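Local coordinates for putative uncharacterized protein (Wolbachia pipientis, PDB 3F4S), which probably acts as a DsbA-type thiol oxidoreductase that introduces disulfide bonds into substrate proteins through a redox-active cysteine pair, at residues I44-L49 / L167-V172; F82-R87 / N158-A163. The protein carries 1 engineered substitution. All coordinates share one frame; numbering follows the deposited sequence.

Contact 1 (I44-L49 / L167-V172). Engineered in segment 167-172: V172 (natural residue Thr).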
ATOM      1  N   ILE A  44       5.504  -2.859  -4.985  1.00 21.61           N
ATOM      2  CA  ILE A  44       5.166  -1.584  -4.368  1.00 19.96           C
ATOM      3  C   ILE A  44       3.814  -1.172  -4.913  1.00 19.97           C
ATOM      4  O   ILE A  44       3.619  -1.139  -6.120  1.00 22.30           O
ATOM      5  CB  ILE A  44       6.207  -0.496  -4.708  1.00 20.95           C
ATOM      6  CG1 ILE A  44       7.573  -0.870  -4.124  1.00 23.35           C
ATOM      7  CG2 ILE A  44       5.750   0.881  -4.197  1.00 23.33           C
ATOM      8  CD1 ILE A  44       8.727  -0.017  -4.644  1.00 24.27           C
ATOM      9  N   GLU A  45       2.872  -0.894  -4.021  1.00 19.13           N
ATOM     10  CA  GLU A  45       1.547  -0.456  -4.420  1.00 18.54           C
ATOM     11  C   GLU A  45       1.294   0.958  -3.914  1.00 17.75           C
ATOM     12  O   GLU A  45       1.519   1.246  -2.735  1.00 19.71           O
ATOM     13  CB  GLU A  45       0.472  -1.390  -3.846  1.00 18.59           C
ATOM     14  CG  GLU A  45      -0.937  -0.876  -4.096  1.00 17.89           C
ATOM     15  CD  GLU A  45      -2.032  -1.736  -3.457  1.00 18.19           C
ATOM     16  OE1 GLU A  45      -1.725  -2.813  -2.894  1.00 21.23           O
ATOM     17  OE2 GLU A  45      -3.212  -1.330  -3.522  1.00 19.60           O
ATOM     18  N   TYR A  46       0.826   1.834  -4.800  1.00 17.55           N
ATOM     19  CA  TYR A  46       0.272   3.121  -4.394  1.00 19.13           C
ATOM     20  C   TYR A  46      -1.241   3.078  -4.557  1.00 18.15           C
ATOM     21  O   TYR A  46      -1.747   2.739  -5.629  1.00 18.83           O
ATOM     22  CB  TYR A  46       0.818   4.252  -5.261  1.00 20.65           C
ATOM     23  CG  TYR A  46       2.250   4.644  -4.987  1.00 20.21           C
ATOM     24  CD1 TYR A  46       2.555   5.646  -4.068  1.00 18.86           C
ATOM     25  CD2 TYR A  46       3.297   4.024  -5.658  1.00 21.76           C
ATOM     26  CE1 TYR A  46       3.874   6.023  -3.825  1.00 19.16           C
ATOM     27  CE2 TYR A  46       4.617   4.388  -5.422  1.00 21.62           C
ATOM     28  CZ  TYR A  46       4.898   5.384  -4.504  1.00 21.31           C
ATOM     29  OH  TYR A  46       6.200   5.748  -4.282  1.00 23.75           O
ATOM     30  N   ALA A  47      -1.973   3.436  -3.508  1.00 16.59           N
ATOM     31  CA  ALA A  47      -3.429   3.459  -3.602  1.00 17.38           C
ATOM     32  C   ALA A  47      -4.034   4.420  -2.594  1.00 18.01           C
ATOM     33  O   ALA A  47      -3.433   4.710  -1.566  1.00 17.73           O
ATOM     34  CB  ALA A  47      -4.001   2.056  -3.400  1.00 17.71           C
ATOM     35  N   SER A  48      -5.227   4.912  -2.912  1.00 15.92           N
ATOM     36  CA  SER A  48      -6.028   5.699  -1.994  1.00 16.25           C
ATOM     37  C   SER A  48      -6.952   4.756  -1.238  1.00 16.44           C
ATOM     38  O   SER A  48      -7.577   3.870  -1.842  1.00 16.96           O
ATOM     39  CB  SER A  48      -6.872   6.705  -2.778  1.00 16.81           C
ATOM     40  OG  SER A  48      -7.993   7.116  -2.022  1.00 16.55           O
ATOM     41  N   LEU A  49      -7.056   4.944   0.072  1.00 15.92           N
ATOM     42  CA  LEU A  49      -7.895   4.079   0.888  1.00 15.66           C
ATOM     43  C   LEU A  49      -9.394   4.228   0.598  1.00 15.40           C
ATOM     44  O   LEU A  49     -10.187   3.373   0.994  1.00 16.42           O
ATOM     45  CB  LEU A  49      -7.623   4.305   2.379  1.00 17.55           C
ATOM     46  CG  LEU A  49      -6.239   3.861   2.869  1.00 18.09           C
ATOM     47  CD1 LEU A  49      -5.949   4.353   4.291  1.00 20.13           C
ATOM     48  CD2 LEU A  49      -6.111   2.343   2.796  1.00 19.95           C
ATOM     49  N   LEU A 167       7.358   9.292 -10.640  1.00 34.67           N
ATOM     50  CA  LEU A 167       6.798   8.058 -11.173  1.00 35.49           C
ATOM     51  C   LEU A 167       5.605   8.294 -12.098  1.00 38.70           C
ATOM     52  O   LEU A 167       5.077   7.352 -12.685  1.00 41.48           O
ATOM     53  CB  LEU A 167       6.426   7.102 -10.037  1.00 33.86           C
ATOM     54  CG  LEU A 167       7.581   6.666  -9.136  1.00 33.25           C
ATOM     55  CD1 LEU A 167       7.066   5.907  -7.919  1.00 32.44           C
ATOM     56  CD2 LEU A 167       8.570   5.830  -9.923  1.00 33.89           C
ATOM     57  N   GLY A 168       5.187   9.549 -12.227  1.00 37.56           N
ATOM     58  CA  GLY A 168       4.108   9.908 -13.133  1.00 38.37           C
ATOM     59  C   GLY A 168       2.740   9.368 -12.754  1.00 39.15           C
ATOM     60  O   GLY A 168       1.905   9.100 -13.621  1.00 39.84           O
ATOM     61  N   ILE A 169       2.492   9.218 -11.458  1.00 36.20           N
ATOM     62  CA  ILE A 169       1.219   8.670 -11.008  1.00 33.99           C
ATOM     63  C   ILE A 169       0.088   9.694 -11.092  1.00 35.33           C
ATOM     64  O   ILE A 169       0.177  10.788 -10.531  1.00 35.90           O
ATOM     65  CB  ILE A 169       1.314   8.102  -9.580  1.00 30.50           C
ATOM     66  CG1 ILE A 169       2.401   7.028  -9.522  1.00 29.62           C
ATOM     67  CG2 ILE A 169      -0.030   7.532  -9.141  1.00 29.51           C
ATOM     68  CD1 ILE A 169       2.488   6.326  -8.189  1.00 30.36           C
ATOM     69  N   THR A 170      -0.973   9.333 -11.806  1.00 37.28           N
ATOM     70  CA  THR A 170      -2.160  10.177 -11.877  1.00 39.05           C
ATOM     71  C   THR A 170      -3.354   9.456 -11.266  1.00 42.24           C
ATOM     72  O   THR A 170      -3.998   9.967 -10.346  1.00 47.70           O
ATOM     73  CB  THR A 170      -2.475  10.600 -13.323  1.00 41.27           C
ATOM     74  OG1 THR A 170      -2.724   9.437 -14.119  1.00 43.09           O
ATOM     75  CG2 THR A 170      -1.296  11.367 -13.917  1.00 40.89           C
ATOM     76  N   ALA A 171      -3.635   8.258 -11.766  1.00 38.72           N
ATOM     77  CA  ALA A 171      -4.739   7.458 -11.255  1.00 34.90           C
ATOM     78  C   ALA A 171      -4.235   6.313 -10.388  1.00 31.03           C
ATOM     79  O   ALA A 171      -3.103   5.862 -10.533  1.00 33.25           O
ATOM     80  CB  ALA A 171      -5.568   6.914 -12.399  1.00 35.83           C
ATOM     81  N   VAL A 172      -5.086   5.847  -9.481  0.50 29.11           N
ATOM     82  CA  VAL A 172      -4.743   4.724  -8.622  0.50 27.08           C
ATOM     83  C   VAL A 172      -5.782   3.617  -8.799  0.50 27.63           C
ATOM     84  O   VAL A 172      -6.911   3.884  -9.220  0.50 28.86           O
ATOM     85  CB  VAL A 172      -4.629   5.161  -7.136  0.50 23.85           C
ATOM     86  CG1 VAL A 172      -3.268   5.789  -6.877  0.50 23.70           C
ATOM     87  CG2 VAL A 172      -5.756   6.129  -6.764  0.50 22.78           C
TER
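One face of the Y46 ring carries the CD1 methyl of I169, which stands 3.8 Å from the ring centroid and 26° off the normal. This CH-pi contact is offset toward the CG–CD2 bond, and CD2 of Y46 comes within 3.5 Å of CD1 of I169. The side chain of I169 meets that of Y46 at about a right angle, so it touches with one methyl. L167 reaches the far end of the ring obliquely; its CD1 sits 3.7 Å from OH of Y46. That hydroxyl does its hydrogen bonding with R80 on strand 75-81.

A chi1 of -74°, with CG of Y46 anti to its carbonyl carbon, directs the ring at the loop 167-172. Further along is V172, an engineered residue (natural Thr). In one of its two conformers CG1 of V172 lies against the backbone of the strand end, 3.6 Å from O of Y46, and CG2 faces S48, 4.1 Å from that residue's buried N, which has no partner in the model.

No hydrogen bond joins the two segments; apolar packing does the work. The loop leaves helix 150-167 through G168 and leads to strand 174-179, antiparallel to 41-47, and V172 probably occupies the position just before the cis-proline characteristic of the thioredoxin fold.

Contact 2 (F82-R87 / N158-A163)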
ATOM      1  N   PHE A  82      -1.568   7.117  -1.073  1.00 16.98           N
ATOM      2  CA  PHE A  82      -1.781   8.111  -2.113  1.00 16.20           C
ATOM      3  C   PHE A  82      -3.159   8.712  -1.882  1.00 16.79           C
ATOM      4  O   PHE A  82      -4.097   8.434  -2.632  1.00 16.10           O
ATOM      5  CB  PHE A  82      -1.721   7.453  -3.492  1.00 17.20           C
ATOM      6  CG  PHE A  82      -1.433   8.413  -4.614  1.00 17.93           C
ATOM      7  CD1 PHE A  82      -0.131   8.631  -5.036  1.00 20.45           C
ATOM      8  CD2 PHE A  82      -2.461   9.097  -5.246  1.00 18.95           C
ATOM      9  CE1 PHE A  82       0.147   9.511  -6.076  1.00 22.22           C
ATOM     10  CE2 PHE A  82      -2.194   9.980  -6.288  1.00 20.66           C
ATOM     11  CZ  PHE A  82      -0.886  10.188  -6.702  1.00 22.26           C
ATOM     12  N   PRO A  83      -3.301   9.533  -0.827  1.00 16.63           N
ATOM     13  CA  PRO A  83      -4.659   9.991  -0.515  0.50 15.98           C
ATOM     14  C   PRO A  83      -5.126  11.093  -1.449  1.00 18.16           C
ATOM     15  O   PRO A  83      -4.314  11.864  -1.969  1.00 18.48           O
ATOM     16  CB  PRO A  83      -4.539  10.492   0.929  0.50 14.44           C
ATOM     17  CG  PRO A  83      -3.303   9.812   1.461  0.50 14.63           C
ATOM     18  CD  PRO A  83      -2.374   9.771   0.290  0.50 14.08           C
ATOM     19  N   LEU A  84      -6.436  11.126  -1.673  1.00 17.03           N
ATOM     20  CA  LEU A  84      -7.030  12.037  -2.647  1.00 16.76           C
ATOM     21  C   LEU A  84      -8.122  12.914  -2.052  1.00 18.69           C
ATOM     22  O   LEU A  84      -8.706  13.749  -2.752  1.00 22.59           O
ATOM     23  CB  LEU A  84      -7.598  11.246  -3.827  1.00 17.69           C
ATOM     24  CG  LEU A  84      -6.544  10.508  -4.650  1.00 19.86           C
ATOM     25  CD1 LEU A  84      -7.217   9.639  -5.684  1.00 23.40           C
ATOM     26  CD2 LEU A  84      -5.584  11.493  -5.314  1.00 22.69           C
ATOM     27  N   ASP A  85      -8.401  12.725  -0.769  1.00 15.05           N
ATOM     28  CA  ASP A  85      -9.479  13.468  -0.129  1.00 17.11           C
ATOM     29  C   ASP A  85      -9.261  13.526   1.377  1.00 15.49           C
ATOM     30  O   ASP A  85      -8.288  12.958   1.903  1.00 15.02           O
ATOM     31  CB  ASP A  85     -10.823  12.819  -0.459  1.00 16.90           C
ATOM     32  CG  ASP A  85     -10.828  11.338  -0.159  1.00 19.97           C
ATOM     33  OD1 ASP A  85     -10.399  10.967   0.933  1.00 22.56           O
ATOM     34  OD2 ASP A  85     -11.247  10.536  -1.007  1.00 24.48           O
ATOM     35  N   TYR A  86     -10.169  14.202   2.073  1.00 15.13           N
ATOM     36  CA  TYR A  86     -10.015  14.419   3.506  1.00 16.44           C
ATOM     37  C   TYR A  86     -10.019  13.101   4.290  1.00 15.72           C
ATOM     38  O   TYR A  86      -9.110  12.848   5.098  1.00 16.83           O
ATOM     39  CB  TYR A  86     -11.096  15.372   4.018  1.00 16.73           C
ATOM     40  CG  TYR A  86     -11.038  15.638   5.497  1.00 16.98           C
ATOM     41  CD1 TYR A  86     -10.250  16.672   6.017  1.00 17.64           C
ATOM     42  CD2 TYR A  86     -11.781  14.871   6.381  1.00 17.55           C
ATOM     43  CE1 TYR A  86     -10.214  16.931   7.393  1.00 19.79           C
ATOM     44  CE2 TYR A  86     -11.751  15.111   7.754  1.00 19.58           C
ATOM     45  CZ  TYR A  86     -10.966  16.135   8.254  1.00 20.36           C
ATOM     46  OH  TYR A  86     -10.958  16.359   9.611  1.00 21.73           O
ATOM     47  N   ARG A  87     -11.035  12.274   4.047  0.50 15.81           N
ATOM     48  CA  ARG A  87     -11.182  10.980   4.721  0.50 17.97           C
ATOM     49  C   ARG A  87      -9.946  10.124   4.530  0.50 16.62           C
ATOM     50  O   ARG A  87      -9.433   9.518   5.482  0.50 17.31           O
ATOM     51  CB  ARG A  87     -12.376  10.199   4.153  0.50 21.67           C
ATOM     52  CG  ARG A  87     -13.606  11.018   3.895  0.50 24.11           C
ATOM     53  CD  ARG A  87     -14.770  10.178   3.389  0.50 22.30           C
ATOM     54  NE  ARG A  87     -14.523   9.471   2.132  0.50 21.04           N
ATOM     55  CZ  ARG A  87     -14.353  10.057   0.950  0.50 20.68           C
ATOM     56  NH1 ARG A  87     -14.357  11.379   0.846  0.50 18.34           N
ATOM     57  NH2 ARG A  87     -14.157   9.317  -0.132  0.50 22.28           N
ATOM     58  N   ASN A 158       4.064  14.604   1.086  1.00 19.24           N
ATOM     59  CA  ASN A 158       5.319  14.735   0.366  1.00 20.66           C
ATOM     60  C   ASN A 158       5.704  13.435  -0.345  1.00 20.52           C
ATOM     61  O   ASN A 158       6.179  13.468  -1.473  1.00 21.63           O
ATOM     62  CB  ASN A 158       6.420  15.271   1.275  1.00 20.98           C
ATOM     63  CG  ASN A 158       6.318  16.781   1.457  1.00 24.50           C
ATOM     64  OD1 ASN A 158       5.750  17.271   2.435  1.00 29.40           O
ATOM     65  ND2 ASN A 158       6.816  17.522   0.483  1.00 25.37           N
ATOM     66  N   ASP A 159       5.467  12.297   0.295  1.00 20.67           N
ATOM     67  CA  ASP A 159       5.686  11.017  -0.379  1.00 20.30           C
ATOM     68  C   ASP A 159       4.798  10.919  -1.621  1.00 19.72           C
ATOM     69  O   ASP A 159       5.224  10.423  -2.659  1.00 21.52           O
ATOM     70  CB  ASP A 159       5.415   9.834   0.553  1.00 20.78           C
ATOM     71  CG  ASP A 159       6.484   9.662   1.615  1.00 24.67           C
ATOM     72  OD1 ASP A 159       7.553  10.309   1.512  1.00 25.84           O
ATOM     73  OD2 ASP A 159       6.243   8.877   2.563  1.00 27.68           O
ATOM     74  N   LYS A 160       3.562  11.395  -1.505  1.00 18.82           N
ATOM     75  CA  LYS A 160       2.644  11.417  -2.641  1.00 19.59           C
ATOM     76  C   LYS A 160       3.145  12.329  -3.768  1.00 19.53           C
ATOM     77  O   LYS A 160       3.168  11.921  -4.928  1.00 20.48           O
ATOM     78  CB  LYS A 160       1.240  11.840  -2.193  1.00 18.90           C
ATOM     79  CG  LYS A 160       0.256  12.122  -3.327  1.00 18.68           C
ATOM     80  CD  LYS A 160      -1.076  12.653  -2.791  1.00 18.81           C
ATOM     81  CE  LYS A 160      -1.904  13.334  -3.887  1.00 21.15           C
ATOM     82  NZ  LYS A 160      -3.189  13.926  -3.398  1.00 21.57           N
ATOM     83  N   SER A 161       3.555  13.554  -3.441  1.00 19.55           N
ATOM     84  CA  SER A 161       3.986  14.473  -4.497  1.00 22.66           C
ATOM     85  C   SER A 161       5.267  13.971  -5.177  1.00 22.88           C
ATOM     86  O   SER A 161       5.458  14.148  -6.380  1.00 25.12           O
ATOM     87  CB  SER A 161       4.130  15.913  -3.979  1.00 24.30           C
ATOM     88  OG  SER A 161       5.142  16.017  -2.995  1.00 26.97           O
ATOM     89  N   LEU A 162       6.122  13.310  -4.404  1.00 21.88           N
ATOM     90  CA  LEU A 162       7.338  12.698  -4.934  1.00 27.14           C
ATOM     91  C   LEU A 162       6.999  11.620  -5.974  1.00 26.72           C
ATOM     92  O   LEU A 162       7.623  11.539  -7.038  1.00 28.09           O
ATOM     93  CB  LEU A 162       8.155  12.106  -3.783  1.00 28.13           C
ATOM     94  CG  LEU A 162       9.541  11.523  -4.041  1.00 32.27           C
ATOM     95  CD1 LEU A 162      10.464  12.545  -4.697  1.00 30.91           C
ATOM     96  CD2 LEU A 162      10.130  11.022  -2.733  1.00 32.41           C
ATOM     97  N   ALA A 163       6.000  10.800  -5.665  1.00 25.04           N
ATOM     98  CA  ALA A 163       5.542   9.763  -6.585  1.00 25.06           C
ATOM     99  C   ALA A 163       4.941  10.368  -7.856  1.00 26.95           C
ATOM    100  O   ALA A 163       5.158   9.864  -8.959  1.00 29.47           O
ATOM    101  CB  ALA A 163       4.533   8.842  -5.894  1.00 25.35           C
TER
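The ammonium NZ of K160 donates to the carbonyl O of P83 at 2.7 Å, and with a C=O...N angle of 163° it meets that oxygen almost head-on. The carbonyl belongs to the loop between strand 75-81 of the thioredoxin sheet and helix 86-94, part of the helical insertion that distinguishes DsbA proteins from thioredoxin itself. K160 lies on helix 150-167, so the bond ties this connection to the long helix that packs back against the sheet.

To get there, K160 runs out straight: CG is anti to the backbone N (chi1 170°), and the rest of the chain is fully extended. On the way it passes over one face of the F82 ring, its chain running across the long direction of the phenylalanine side chain. CG of K160 lies 3.9 Å from the centroid and 16° off the normal, a CH-pi contact displaced toward CE1; farther out, CE of K160 is 4.1 Å from CE2 of F82. The aliphatic part of the lysine is thus spent on the ring and its charge on the carbonyl. Beyond the ring, CD2 of L84 closes on NZ of K160 from across its chain, at 3.9 Å, while P83 turns its own ring toward I156, L89 and A92.

Past these residues the loop enters helix 86-94 at D85, the N-cap, whose OD1 takes the backbone N of G88 and whose OD2 bonds T50. The other end of the contact lies about one helical turn after K160. There the edge of the phenylalanine ring is met by A163, whose CB is 4.4 Å from CE1 of F82.

In the fold
The two contacts are neighbours, their centres 9 Å apart, and they touch through Y46 and I169 of contact 1 and F82 and A163 of contact 2. F82 N probably donates to A47 O (3.1 Å), which would carry the pairing of strands 41-47 and 75-81 one residue further. I169 also reaches contact 2, its CG2 3.7 Å from CE1 of F82, on the face opposite K160. A163 CB packs 3.6 Å from CE1 of Y46, on the same side of that ring as I169, bringing helix 150-167 onto contact 1. The C51–C54 disulfide, a CxxC consistent with the redox centre of this family, follows segment 44-49; A47 touches it, and L84 of contact 2 lies nearby.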